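Local structure of BH0236 protein (Bacillus halodurans, 5T7A) at residues 63-68 with 111-116. The protein probably binds beta-1,3-glucan as a family 56 carbohydrate-binding module, a beta-sheet domain, and probably assists the recognition and hydrolysis of that polysaccharide. Residues are numbered along the deposited sequence; the frame is centred on the assembly and turned at random.
With EDO (1,2-ethanediol), chain E; EDO (1,2-ethanediol), chain F.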
# COMPACT_ATOMS: atom_id res chain seq x y z
N HIS A 63 1.44 -5.89 -2.47
CA HIS A 63 2.25 -6.43 -3.61
C HIS A 63 2.93 -5.20 -4.20
O HIS A 63 2.25 -4.20 -4.44
CB HIS A 63 1.34 -7.07 -4.65
CG HIS A 63 0.31 -7.96 -4.05
ND1 HIS A 63 0.62 -9.13 -3.36
CD2 HIS A 63 -1.02 -7.81 -3.92
CE1 HIS A 63 -0.48 -9.66 -2.87
NE2 HIS A 63 -1.50 -8.90 -3.21
N LEU A 64 4.27 -5.21 -4.33
CA LEU A 64 4.94 -3.99 -4.83
C LEU A 64 6.06 -4.30 -5.77
O LEU A 64 6.65 -5.39 -5.73
CB LEU A 64 5.33 -3.08 -3.68
CG LEU A 64 6.35 -3.59 -2.66
CD1 LEU A 64 7.73 -3.34 -3.23
CD2 LEU A 64 6.15 -2.90 -1.30
N LYS A 65 6.32 -3.33 -6.63
CA LYS A 65 7.51 -3.37 -7.49
C LYS A 65 8.06 -2.00 -7.60
O LYS A 65 7.32 -1.01 -7.64
CB LYS A 65 7.09 -3.74 -8.90
CG LYS A 65 6.48 -5.07 -9.12
CD LYS A 65 5.80 -5.06 -10.51
CE LYS A 65 5.24 -6.42 -10.77
NZ LYS A 65 5.01 -6.67 -12.22
N VAL A 66 9.37 -1.90 -7.79
CA VAL A 66 10.01 -0.61 -7.94
C VAL A 66 10.72 -0.59 -9.31
O VAL A 66 11.48 -1.52 -9.58
CB VAL A 66 11.04 -0.41 -6.85
CG1 VAL A 66 11.76 0.92 -7.10
CG2 VAL A 66 10.45 -0.44 -5.44
N ASN A 67 10.44 0.44 -10.12
CA ASN A 67 10.99 0.58 -11.53
C ASN A 67 10.82 -0.75 -12.29
O ASN A 67 11.75 -1.24 -12.98
CB ASN A 67 12.46 0.98 -11.44
CG ASN A 67 12.66 2.32 -10.72
OD1 ASN A 67 11.87 3.22 -10.91
ND2 ASN A 67 13.65 2.41 -9.84
N ASN A 68 9.63 -1.31 -12.16
CA ASN A 68 9.23 -2.52 -12.86
C ASN A 68 10.13 -3.72 -12.55
O ASN A 68 10.30 -4.62 -13.40
CB ASN A 68 9.11 -2.29 -14.39
CG ASN A 68 8.28 -3.37 -15.06
OD1 ASN A 68 7.24 -3.78 -14.56
ND2 ASN A 68 8.75 -3.86 -16.21
N THR A 111 -6.81 -5.60 -5.42
CA THR A 111 -6.95 -4.39 -6.19
C THR A 111 -6.08 -4.41 -7.47
O THR A 111 -5.18 -5.19 -7.62
CB THR A 111 -6.54 -3.16 -5.33
OG1 THR A 111 -5.11 -3.05 -5.22
CG2 THR A 111 -7.19 -3.17 -3.99
N GLU A 112 -6.34 -3.42 -8.30
CA GLU A 112 -5.49 -3.05 -9.38
C GLU A 112 -4.16 -2.56 -8.86
O GLU A 112 -4.01 -2.35 -7.67
CB GLU A 112 -6.18 -1.93 -10.19
CG GLU A 112 -6.16 -0.60 -9.47
CD GLU A 112 -7.22 0.35 -9.95
OE1 GLU A 112 -8.39 0.14 -9.60
OE2 GLU A 112 -6.82 1.30 -10.67
N TRP A 113 -3.21 -2.35 -9.77
CA TRP A 113 -1.94 -1.75 -9.46
C TRP A 113 -2.05 -0.25 -9.52
O TRP A 113 -2.46 0.33 -10.55
CB TRP A 113 -0.89 -2.20 -10.47
CG TRP A 113 -0.49 -3.60 -10.31
CD1 TRP A 113 -0.97 -4.70 -11.02
CD2 TRP A 113 0.51 -4.09 -9.43
NE1 TRP A 113 -0.36 -5.85 -10.57
CE2 TRP A 113 0.57 -5.50 -9.61
CE3 TRP A 113 1.36 -3.50 -8.50
CZ2 TRP A 113 1.47 -6.28 -8.91
CZ3 TRP A 113 2.23 -4.27 -7.82
CH2 TRP A 113 2.28 -5.64 -8.02
N PHE A 114 -1.66 0.41 -8.43
CA PHE A 114 -1.50 1.83 -8.34
C PHE A 114 -0.06 2.21 -8.58
O PHE A 114 0.83 1.36 -8.48
CB PHE A 114 -1.94 2.34 -6.94
CG PHE A 114 -3.35 1.96 -6.63
CD1 PHE A 114 -4.43 2.67 -7.18
CD2 PHE A 114 -3.62 0.93 -5.77
CE1 PHE A 114 -5.74 2.29 -6.92
CE2 PHE A 114 -4.92 0.55 -5.48
CZ PHE A 114 -5.97 1.26 -6.02
N THR A 115 0.18 3.49 -8.92
CA THR A 115 1.55 3.97 -9.20
C THR A 115 1.85 5.24 -8.43
O THR A 115 0.93 6.07 -8.26
CB THR A 115 1.83 4.13 -10.75
OG1 THR A 115 3.23 4.36 -10.95
CG2 THR A 115 1.01 5.16 -11.30
N TYR A 116 3.08 5.32 -7.94
CA TYR A 116 3.59 6.48 -7.25
C TYR A 116 4.97 6.82 -7.80
O TYR A 116 5.81 5.93 -7.92
CB TYR A 116 3.71 6.19 -5.73
CG TYR A 116 4.46 7.23 -4.97
CD1 TYR A 116 3.84 8.45 -4.69
CD2 TYR A 116 5.72 7.00 -4.46
CE1 TYR A 116 4.53 9.44 -4.03
CE2 TYR A 116 6.43 7.99 -3.79
CZ TYR A 116 5.85 9.21 -3.59
OH TYR A 116 6.63 10.14 -2.91
C1 EDO E . 2.92 -3.81 -12.20
O1 EDO E . 3.79 -4.70 -12.89
C2 EDO E . 1.71 -3.68 -13.06
O2 EDO E . 1.66 -2.40 -13.68
C1 EDO F . 12.71 -3.86 -6.38
O1 EDO F . 13.37 -4.79 -5.55
C2 EDO F . 11.23 -4.23 -6.35
O2 EDO F . 10.64 -4.43 -7.64
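On the surface of this beta-sheet domain, the indole of Trp113 reaches across from strand 108-117 to His63 and Lys65 on strand 60-66. Its six-membered ring does the touching: CZ3 lies 3.4 Å from the backbone O of His63, approached obliquely, and CH2 packs 3.8 Å from His63 CB. Leu64 CA sits at the ring edge, 4.0 Å from Trp113 CZ3. Lys65, with CG beside its backbone N (chi1 -63°) and extended beyond, reaches up obliquely past the ring, bringing CE to 4.1 Å from Trp113 CH2. Lys65 NZ lies 5.3 Å from the centroid of the Trp113 six-membered ring, so any cation-pi attraction is weak at most. A 1,2-ethanediol, probably from the crystallisation liquor, lies over one indole face, its C1 3.7 Å above the plane; Lys65 NZ is modelled 2.4 Å from its O1, doubtfully short for a hydrogen bond. A small diol against an aromatic face recalls how binding modules often hold sugars, but does not establish a glucan site here. The His63 imidazole is held by Thr101 and Asn73. Between the two strands runs 95-103, pairing antiparallel with both, and Trp113 crosses above it, resting on Ser99 and also touching Gln71.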